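Local coordinates for protein citrinin polyketide synthase (Monascus purpureus, PDB 5MPT) that builds the keto-aldehyde precursor of the mycotoxin citrinin as a non-reducing polyketide synthase, of which this chain is the C-methyltransferase (CMeT) portion, at residues I67-R78 and E108-V116; T221-E229 and R253-K261. One frame throughout, in Å; residues are numbered along the deposited sequence.

Contact 1. Residues I67-R78 and E108-V116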
loop_
_atom_site.group_PDB
_atom_site.type_symbol
_atom_site.label_atom_id
_atom_site.label_comp_id
_atom_site.label_asym_id
_atom_site.label_seq_id
_atom_site.Cartn_x
_atom_site.Cartn_y
_atom_site.Cartn_z
ATOM N N ILE A 67 -24.057 19.781 -9.282
ATOM C CA ILE A 67 -24.117 18.498 -9.964
ATOM C C ILE A 67 -25.342 17.710 -9.520
ATOM O O ILE A 67 -25.935 16.974 -10.315
ATOM C CB ILE A 67 -22.784 17.744 -9.736
ATOM C CG1 ILE A 67 -22.821 16.360 -10.385
ATOM C CG2 ILE A 67 -22.452 17.666 -8.250
ATOM C CD1 ILE A 67 -21.418 15.724 -10.574
ATOM N N ARG A 68 -25.768 17.874 -8.268
ATOM C CA ARG A 68 -26.888 17.089 -7.778
ATOM C C ARG A 68 -28.183 17.467 -8.484
ATOM O O ARG A 68 -29.048 16.616 -8.687
ATOM C CB ARG A 68 -27.031 17.259 -6.268
ATOM C CG ARG A 68 -27.901 16.187 -5.639
ATOM C CD ARG A 68 -28.235 16.490 -4.198
ATOM N NE ARG A 68 -27.149 17.176 -3.509
ATOM C CZ ARG A 68 -26.099 16.573 -2.970
ATOM N NH1 ARG A 68 -25.972 15.249 -3.043
ATOM N NH2 ARG A 68 -25.174 17.302 -2.360
ATOM N N SER A 69 -28.330 18.730 -8.880
ATOM C CA SER A 69 -29.568 19.209 -9.476
ATOM C C SER A 69 -29.458 19.471 -10.970
ATOM O O SER A 69 -30.463 19.824 -11.601
ATOM C CB SER A 69 -30.014 20.478 -8.758
ATOM O OG SER A 69 -28.973 21.439 -8.734
ATOM N N ALA A 70 -28.278 19.296 -11.553
ATOM C CA ALA A 70 -28.064 19.633 -12.952
ATOM C C ALA A 70 -28.864 18.714 -13.859
ATOM O O ALA A 70 -28.985 17.508 -13.610
ATOM C CB ALA A 70 -26.579 19.522 -13.302
ATOM N N ALA A 71 -29.397 19.287 -14.931
ATOM C CA ALA A 71 -30.167 18.511 -15.885
ATOM C C ALA A 71 -29.234 17.736 -16.809
ATOM O O ALA A 71 -28.028 17.981 -16.874
ATOM C CB ALA A 71 -31.083 19.421 -16.697
ATOM N N ALA A 72 -29.812 16.789 -17.537
ATOM C CA ALA A 72 -29.036 16.038 -18.506
ATOM C C ALA A 72 -28.448 16.988 -19.543
ATOM O O ALA A 72 -29.132 17.891 -20.035
ATOM C CB ALA A 72 -29.907 14.976 -19.175
ATOM N N TYR A 73 -27.163 16.795 -19.835
ATOM C CA TYR A 73 -26.357 17.507 -20.830
ATOM C C TYR A 73 -25.934 18.891 -20.347
ATOM O O TYR A 73 -25.221 19.596 -21.082
ATOM C CB TYR A 73 -27.067 17.622 -22.189
ATOM C CG TYR A 73 -27.254 16.273 -22.851
ATOM C CD1 TYR A 73 -26.190 15.629 -23.475
ATOM C CD2 TYR A 73 -28.484 15.634 -22.839
ATOM C CE1 TYR A 73 -26.351 14.393 -24.072
ATOM C CE2 TYR A 73 -28.654 14.398 -23.436
ATOM C CZ TYR A 73 -27.584 13.784 -24.049
ATOM O OH TYR A 73 -27.742 12.555 -24.643
ATOM N N GLN A 74 -26.309 19.296 -19.136
ATOM C CA GLN A 74 -25.852 20.569 -18.600
ATOM C C GLN A 74 -24.331 20.634 -18.531
ATOM O O GLN A 74 -23.673 19.733 -17.997
ATOM C CB GLN A 74 -26.446 20.786 -17.213
ATOM C CG GLN A 74 -26.162 22.157 -16.646
ATOM C CD GLN A 74 -27.015 22.468 -15.430
ATOM O OE1 GLN A 74 -28.207 22.167 -15.395
ATOM N NE2 GLN A 74 -26.403 23.066 -14.420
ATOM N N ARG A 75 -23.769 21.714 -19.063
ATOM C CA ARG A 75 -22.334 21.946 -18.947
ATOM C C ARG A 75 -21.995 22.333 -17.513
ATOM O O ARG A 75 -22.648 23.195 -16.916
ATOM C CB ARG A 75 -21.872 23.037 -19.919
ATOM C CG ARG A 75 -20.372 23.037 -20.159
ATOM C CD ARG A 75 -19.957 24.001 -21.256
ATOM N NE ARG A 75 -18.547 23.825 -21.611
ATOM C CZ ARG A 75 -17.556 24.647 -21.265
ATOM N NH1 ARG A 75 -17.791 25.744 -20.552
ATOM N NH2 ARG A 75 -16.312 24.371 -21.644
ATOM N N LEU A 76 -20.986 21.677 -16.955
ATOM C CA LEU A 76 -20.533 21.922 -15.595
ATOM C C LEU A 76 -19.159 22.568 -15.640
ATOM O O LEU A 76 -18.275 22.118 -16.380
ATOM C CB LEU A 76 -20.458 20.614 -14.784
ATOM C CG LEU A 76 -21.733 19.777 -14.677
ATOM C CD1 LEU A 76 -21.476 18.469 -13.934
ATOM C CD2 LEU A 76 -22.786 20.559 -13.977
ATOM N N GLU A 77 -18.980 23.621 -14.846
ATOM C CA GLU A 77 -17.673 24.240 -14.734
ATOM C C GLU A 77 -16.779 23.430 -13.806
ATOM O O GLU A 77 -17.247 22.751 -12.888
ATOM C CB GLU A 77 -17.806 25.677 -14.227
ATOM C CG GLU A 77 -18.623 26.568 -15.162
ATOM C CD GLU A 77 -18.012 26.651 -16.553
ATOM O OE1 GLU A 77 -16.814 26.989 -16.645
ATOM O OE2 GLU A 77 -18.715 26.359 -17.547
ATOM N N ARG A 78 -15.482 23.467 -14.083
ATOM C CA ARG A 78 -14.528 22.805 -13.214
ATOM C C ARG A 78 -14.578 23.437 -11.832
ATOM O O ARG A 78 -14.699 24.656 -11.699
ATOM C CB ARG A 78 -13.117 22.909 -13.805
ATOM C CG ARG A 78 -12.191 21.797 -13.438
ATOM C CD ARG A 78 -10.993 21.726 -14.379
ATOM N NE ARG A 78 -10.132 20.585 -14.053
ATOM C CZ ARG A 78 -10.324 19.338 -14.478
ATOM N NH1 ARG A 78 -9.484 18.377 -14.108
ATOM N NH2 ARG A 78 -11.350 19.044 -15.270
ATOM N N GLU A 108 -14.527 19.745 -21.683
ATOM C CA GLU A 108 -15.945 19.945 -21.426
ATOM C C GLU A 108 -16.493 18.842 -20.527
ATOM O O GLU A 108 -16.346 17.654 -20.822
ATOM C CB GLU A 108 -16.723 19.989 -22.738
ATOM C CG GLU A 108 -18.181 20.333 -22.532
ATOM C CD GLU A 108 -18.929 20.549 -23.831
ATOM O OE1 GLU A 108 -18.677 19.799 -24.799
ATOM O OE2 GLU A 108 -19.767 21.475 -23.880
ATOM N N ILE A 109 -17.121 19.248 -19.429
ATOM C CA ILE A 109 -17.785 18.348 -18.497
ATOM C C ILE A 109 -19.284 18.564 -18.631
ATOM O O ILE A 109 -19.760 19.696 -18.540
ATOM C CB ILE A 109 -17.327 18.603 -17.053
ATOM C CG1 ILE A 109 -15.799 18.537 -16.952
ATOM C CG2 ILE A 109 -17.992 17.607 -16.110
ATOM C CD1 ILE A 109 -15.253 19.329 -15.801
ATOM N N THR A 110 -20.027 17.491 -18.849
ATOM C CA THR A 110 -21.472 17.589 -18.978
ATOM C C THR A 110 -22.137 16.563 -18.072
ATOM O O THR A 110 -21.605 15.472 -17.851
ATOM C CB THR A 110 -21.914 17.389 -20.427
ATOM O OG1 THR A 110 -21.427 16.132 -20.908
ATOM C CG2 THR A 110 -21.374 18.518 -21.300
ATOM N N ARG A 111 -23.293 16.936 -17.535
ATOM C CA ARG A 111 -24.049 16.059 -16.657
ATOM C C ARG A 111 -24.775 15.003 -17.483
ATOM O O ARG A 111 -25.201 15.270 -18.610
ATOM C CB ARG A 111 -25.041 16.889 -15.839
ATOM C CG ARG A 111 -25.790 16.113 -14.765
ATOM C CD ARG A 111 -24.958 15.908 -13.493
ATOM N NE ARG A 111 -25.838 15.406 -12.453
ATOM C CZ ARG A 111 -26.242 14.148 -12.377
ATOM N NH1 ARG A 111 -25.791 13.248 -13.253
ATOM N NH2 ARG A 111 -27.091 13.786 -11.421
ATOM N N THR A 112 -24.887 13.790 -16.930
ATOM C CA THR A 112 -25.659 12.728 -17.559
ATOM C C THR A 112 -27.090 12.757 -17.036
ATOM O O THR A 112 -27.468 13.617 -16.241
ATOM C CB THR A 112 -25.069 11.356 -17.265
ATOM O OG1 THR A 112 -25.258 11.072 -15.875
ATOM C CG2 THR A 112 -23.594 11.283 -17.615
ATOM N N SER A 113 -27.885 11.769 -17.440
ATOM C CA SER A 113 -29.229 11.566 -16.918
ATOM C C SER A 113 -29.247 10.753 -15.633
ATOM O O SER A 113 -30.322 10.544 -15.067
ATOM C CB SER A 113 -30.082 10.859 -17.962
ATOM O OG SER A 113 -29.471 9.632 -18.305
ATOM N N VAL A 114 -28.101 10.278 -15.161
ATOM C CA VAL A 114 -28.078 9.385 -14.006
ATOM C C VAL A 114 -28.241 10.181 -12.717
ATOM O O VAL A 114 -27.404 11.043 -12.413
ATOM C CB VAL A 114 -26.781 8.567 -13.956
ATOM C CG1 VAL A 114 -26.786 7.638 -12.745
ATOM C CG2 VAL A 114 -26.600 7.786 -15.247
ATOM N N PRO A 115 -29.249 9.891 -11.899
ATOM C CA PRO A 115 -29.404 10.634 -10.649
ATOM C C PRO A 115 -28.337 10.272 -9.622
ATOM O O PRO A 115 -27.892 9.122 -9.500
ATOM C CB PRO A 115 -30.814 10.252 -10.182
ATOM C CG PRO A 115 -31.044 8.937 -10.750
ATOM C CD PRO A 115 -30.298 8.872 -12.059
ATOM N N VAL A 116 -27.874 11.317 -8.933
ATOM C CA VAL A 116 -27.060 11.154 -7.741
ATOM C C VAL A 116 -27.828 10.330 -6.721
ATOM O O VAL A 116 -29.054 10.440 -6.597
ATOM C CB VAL A 116 -26.691 12.542 -7.187
ATOM C CG1 VAL A 116 -25.987 12.434 -5.847
ATOM C CG2 VAL A 116 -25.834 13.263 -8.184
HETATM O O HOH W 1 -29.487 13.813 -9.159
HETATM O O HOH W 2 -29.074 15.983 -11.313
#
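The carbonyl oxygen of Ile67 takes the side chain of Arg111: NE donates to O at 2.7 Å, lying in the carbonyl plane. Arg111 CG stands anti to the backbone nitrogen (chi1 -173°), which puts it 3.8 Å from CB of Ala70. The chain then bends about CB-CG (chi2 80°), swinging CD and NE toward Ile67. The far end of the guanidinium turns back to its own segment. NH1 and NH2 both grip the carbonyl oxygen of Val114, end-on and close to the guanidinium plane, and NH1 also bonds the carbonyl of Leu101. The group is thereby fixed in rotation and ties three backbone carbonyls together. A water bridges the carbonyl of Arg68 and the amide of Val116.

The end of a type II turn, Ala71 to Gln74, supplies two bonds to Arg111: Tyr73 N donates to Arg111 O at 2.8 Å, and Arg111 N to Gln74 O at 2.9 Å. Antiparallel pairing of Arg75 with Thr110 follows. Leu76 N reaches Ile109 O at 2.8 Å, nearly straight at 176°. On the face with Thr110, Arg75 NE meets Glu108 OE2 at 3.5 Å in a long salt bridge, though the Glu108 side chain is poorly ordered. On the other face, Leu76 and Ile109 pack together and rest on Ile102. Strand 108-111 is the middle of a small three-stranded antiparallel sheet, between 75-76 and 102-105. Helix 40-62 packs on Ile67 and Val116, and helix 86-98 on Ile109.

Contact 2. Residues T221-E229 and R253-K261; sequences TVKMLPLLE and RFKKYPFMK
Tyr257 chi1 (-54°) brings its ring under Leu225 CB, while Leu225 chi1 (-80°) sends CG and its methyls toward Phe254 and Met260. Leu225 CB sits 3.7 Å from the Tyr257 ring centroid and 7° off its normal, a CH-pi contact. Lys256 CD lies over the opposite face, offset toward the rim. Leu225 CD2 lies over one face of Phe254, 3.4 Å from CD1. Leu225 thus packs among Phe254, Tyr257 and Phe259, with Met260 beside it in the conformer given.

Phe259 closes the next turn of the helix. Its CZ is 4.0 Å from Leu228 CB, and the ring edge faces the carbonyl oxygen of Leu225. Pro226, at the helix kink, sets CG 3.4 Å from Tyr257 OH. At the exposed end of the contact, the Glu229 carboxylate lies by the tyrosine edge. Its OE1 is 4.3 Å from Lys256 NZ, beyond a salt bridge. Helix 221-231 is thereby packed against the connection from helix 244-253 to edge strand 260-264 of the Rossmann-like methyltransferase fold. Shape fit and burial, rather than directional bonds, hold the two together; Glu229 and Lys256 probably add only a weak electrostatic pull.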
loop_
_atom_site.group_PDB
_atom_site.type_symbol
_atom_site.label_atom_id
_atom_site.label_comp_id
_atom_site.label_asym_id
_atom_site.label_seq_id
_atom_site.Cartn_x
_atom_site.Cartn_y
_atom_site.Cartn_z
ATOM N N THR A 221 5.448 -5.272 10.527
ATOM C CA THR A 221 6.357 -5.543 11.629
ATOM C C THR A 221 5.662 -6.272 12.765
ATOM O O THR A 221 6.246 -7.180 13.371
ATOM C CB THR A 221 6.948 -4.228 12.131
ATOM O OG1 THR A 221 7.157 -3.347 11.017
ATOM C CG2 THR A 221 8.251 -4.472 12.864
ATOM N N VAL A 222 4.425 -5.889 13.080
ATOM C CA VAL A 222 3.747 -6.475 14.231
ATOM C C VAL A 222 3.506 -7.969 14.053
ATOM O O VAL A 222 3.338 -8.679 15.045
ATOM C CB VAL A 222 2.423 -5.747 14.549
ATOM C CG1 VAL A 222 1.391 -5.908 13.423
ATOM C CG2 VAL A 222 1.851 -6.256 15.854
ATOM N N LYS A 223 3.466 -8.469 12.813
ATOM C CA LYS A 223 3.384 -9.900 12.571
ATOM C C LYS A 223 4.744 -10.581 12.476
ATOM O O LYS A 223 4.871 -11.746 12.878
ATOM C CB LYS A 223 2.608 -10.159 11.282
ATOM C CG LYS A 223 1.178 -9.601 11.302
ATOM C CD LYS A 223 0.363 -10.062 12.505
ATOM C CE LYS A 223 0.060 -11.529 12.419
ATOM N NZ LYS A 223 -0.835 -11.797 11.253
ATOM N N MET A 224 5.759 -9.898 11.943
ATOM C CA MET A 224 7.041 -10.554 11.718
ATOM C C MET A 224 7.745 -10.863 13.033
ATOM O O MET A 224 8.398 -11.909 13.167
ATOM C CB MET A 224 7.912 -9.675 10.834
ATOM C CG MET A 224 7.370 -9.485 9.431
ATOM S SD MET A 224 7.228 -11.045 8.560
ATOM C CE MET A 224 5.756 -10.870 7.575
ATOM N N LEU A 225 7.629 -9.970 14.012
ATOM C CA LEU A 225 8.418 -10.116 15.235
ATOM C C LEU A 225 7.960 -11.312 16.049
ATOM O O LEU A 225 8.812 -12.138 16.417
ATOM C CB LEU A 225 8.364 -8.821 16.050
ATOM C CG LEU A 225 9.286 -7.668 15.631
ATOM C CD1 LEU A 225 9.437 -7.581 14.117
ATOM C CD2 LEU A 225 8.784 -6.355 16.190
ATOM N N PRO A 226 6.668 -11.462 16.380
ATOM C CA PRO A 226 6.216 -12.699 17.039
ATOM C C PRO A 226 6.534 -13.933 16.234
ATOM O O PRO A 226 6.853 -14.986 16.809
ATOM C CB PRO A 226 4.702 -12.492 17.172
ATOM C CG PRO A 226 4.506 -11.046 17.107
ATOM C CD PRO A 226 5.563 -10.503 16.212
ATOM N N LEU A 227 6.435 -13.839 14.906
ATOM C CA LEU A 227 6.815 -14.971 14.064
ATOM C C LEU A 227 8.269 -15.372 14.298
ATOM O O LEU A 227 8.569 -16.551 14.494
ATOM C CB LEU A 227 6.579 -14.638 12.591
ATOM C CG LEU A 227 7.052 -15.746 11.636
ATOM C CD1 LEU A 227 6.212 -17.008 11.822
ATOM C CD2 LEU A 227 7.035 -15.313 10.186
ATOM N N LEU A 228 9.192 -14.411 14.247
ATOM C CA LEU A 228 10.604 -14.749 14.431
ATOM C C LEU A 228 10.884 -15.198 15.863
ATOM O O LEU A 228 11.746 -16.050 16.099
ATOM C CB LEU A 228 11.466 -13.548 14.062
ATOM C CG LEU A 228 11.362 -13.138 12.591
ATOM C CD1 LEU A 228 11.856 -11.731 12.364
ATOM C CD2 LEU A 228 12.157 -14.114 11.757
ATOM N N GLU A 229 10.174 -14.620 16.829
ATOM C CA GLU A 229 10.259 -15.071 18.213
ATOM C C GLU A 229 9.922 -16.555 18.324
ATOM O O GLU A 229 10.666 -17.331 18.935
ATOM C CB GLU A 229 9.311 -14.221 19.061
ATOM C CG GLU A 229 9.380 -14.403 20.563
ATOM C CD GLU A 229 8.450 -13.436 21.290
ATOM O OE1 GLU A 229 7.246 -13.382 20.941
ATOM O OE2 GLU A 229 8.925 -12.716 22.194
ATOM N N ARG A 253 7.470 0.564 21.273
ATOM C CA ARG A 253 6.494 -0.508 21.087
ATOM C C ARG A 253 7.153 -1.884 21.022
ATOM O O ARG A 253 6.704 -2.832 21.680
ATOM C CB ARG A 253 5.698 -0.241 19.812
ATOM C CG ARG A 253 4.640 -1.258 19.460
ATOM C CD ARG A 253 4.014 -0.881 18.131
ATOM N NE ARG A 253 2.867 -1.707 17.790
ATOM C CZ ARG A 253 2.239 -1.657 16.621
ATOM N NH1 ARG A 253 2.657 -0.828 15.679
ATOM N NH2 ARG A 253 1.206 -2.447 16.384
ATOM N N PHE A 254 8.215 -2.019 20.224
ATOM C CA PHE A 254 8.788 -3.323 19.910
ATOM C C PHE A 254 10.044 -3.631 20.724
ATOM O O PHE A 254 10.815 -4.524 20.352
ATOM C CB PHE A 254 9.076 -3.404 18.411
ATOM C CG PHE A 254 7.840 -3.317 17.546
ATOM C CD1 PHE A 254 6.747 -4.159 17.767
ATOM C CD2 PHE A 254 7.770 -2.404 16.513
ATOM C CE1 PHE A 254 5.613 -4.084 16.970
ATOM C CE2 PHE A 254 6.638 -2.325 15.717
ATOM C CZ PHE A 254 5.558 -3.171 15.950
ATOM N N LYS A 255 10.247 -2.925 21.839
ATOM C CA LYS A 255 11.405 -3.175 22.694
ATOM C C LYS A 255 11.421 -4.607 23.203
ATOM O O LYS A 255 12.491 -5.202 23.365
ATOM C CB LYS A 255 11.398 -2.203 23.871
ATOM C CG LYS A 255 12.624 -2.290 24.750
ATOM C CD LYS A 255 12.444 -1.480 26.020
ATOM C CE LYS A 255 13.659 -1.604 26.926
ATOM N NZ LYS A 255 14.899 -1.120 26.263
ATOM N N LYS A 256 10.245 -5.165 23.485
ATOM C CA LYS A 256 10.080 -6.542 23.936
ATOM C C LYS A 256 11.063 -7.490 23.268
ATOM O O LYS A 256 11.570 -8.418 23.906
ATOM C CB LYS A 256 8.648 -7.011 23.652
ATOM C CG LYS A 256 8.385 -8.486 23.908
ATOM C CD LYS A 256 6.964 -8.867 23.536
ATOM C CE LYS A 256 6.664 -10.323 23.884
ATOM N NZ LYS A 256 5.240 -10.698 23.626
ATOM N N TYR A 257 11.331 -7.277 21.987
ATOM C CA TYR A 257 12.078 -8.250 21.209
ATOM C C TYR A 257 13.557 -7.874 21.198
ATOM O O TYR A 257 13.898 -6.752 20.797
ATOM C CB TYR A 257 11.521 -8.327 19.797
ATOM C CG TYR A 257 10.031 -8.598 19.754
ATOM C CD1 TYR A 257 9.538 -9.898 19.765
ATOM C CD2 TYR A 257 9.121 -7.559 19.708
ATOM C CE1 TYR A 257 8.192 -10.153 19.729
ATOM C CE2 TYR A 257 7.752 -7.812 19.667
ATOM C CZ TYR A 257 7.298 -9.108 19.679
ATOM O OH TYR A 257 5.941 -9.380 19.641
ATOM N N PRO A 258 14.460 -8.756 21.641
ATOM C CA PRO A 258 15.869 -8.367 21.775
ATOM C C PRO A 258 16.658 -8.447 20.483
ATOM O O PRO A 258 17.812 -7.993 20.453
ATOM C CB PRO A 258 16.396 -9.382 22.789
ATOM C CG PRO A 258 15.646 -10.631 22.438
ATOM C CD PRO A 258 14.259 -10.172 22.006
ATOM N N PHE A 259 16.080 -9.021 19.429
ATOM C CA PHE A 259 16.735 -9.145 18.139
ATOM C C PHE A 259 16.497 -7.927 17.244
ATOM O O PHE A 259 16.740 -8.003 16.035
ATOM C CB PHE A 259 16.269 -10.424 17.429
ATOM C CG PHE A 259 14.752 -10.536 17.255
ATOM C CD1 PHE A 259 14.086 -9.767 16.309
ATOM C CD2 PHE A 259 14.015 -11.418 18.024
ATOM C CE1 PHE A 259 12.717 -9.864 16.143
ATOM C CE2 PHE A 259 12.639 -11.527 17.861
ATOM C CZ PHE A 259 11.988 -10.745 16.920
ATOM N N MET A 260 16.061 -6.806 17.806
ATOM C CA MET A 260 15.638 -5.663 17.008
ATOM C C MET A 260 16.713 -4.591 16.954
ATOM O O MET A 260 17.377 -4.300 17.954
ATOM C CB MET A 260 14.350 -5.053 17.565
ATOM C CG MET A 260 13.147 -5.949 17.426
ATOM S SD MET A 260 12.703 -6.344 15.719
ATOM C CE MET A 260 12.298 -4.708 15.111
ATOM N N LYS A 261 16.871 -4.017 15.771
ATOM C CA LYS A 261 17.560 -2.760 15.565
ATOM C C LYS A 261 16.542 -1.813 14.934
ATOM O O LYS A 261 15.625 -2.255 14.235
ATOM C CB LYS A 261 18.796 -2.928 14.660
ATOM C CG LYS A 261 19.740 -4.111 15.009
ATOM C CD LYS A 261 20.444 -3.970 16.360
ATOM C CE LYS A 261 21.484 -2.857 16.371
ATOM N NZ LYS A 261 22.158 -2.734 17.701
#

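The two contacts lie on opposite sides of the chain's centre, with their centres about 54 Å apart, and they share no helix or strand. Contact 1 is peripheral, in the small sheet that includes part of the region assigned by sequence to a methyltransferase helix-turn-helix family, away from the annotated sites. Contact 2 is nearer the middle, in the methyltransferase domain; the Thr221 side chain comes about 6 Å from bound S-adenosyl-L-homocysteine. Both are only partly buried, but they are built differently. Residues 67-78 and 108-116 join mainly through backbone bonds, an arginine and water. Residues 221-229 and 253-261 join a helix to a helix-to-strand connection, and side chains do the work.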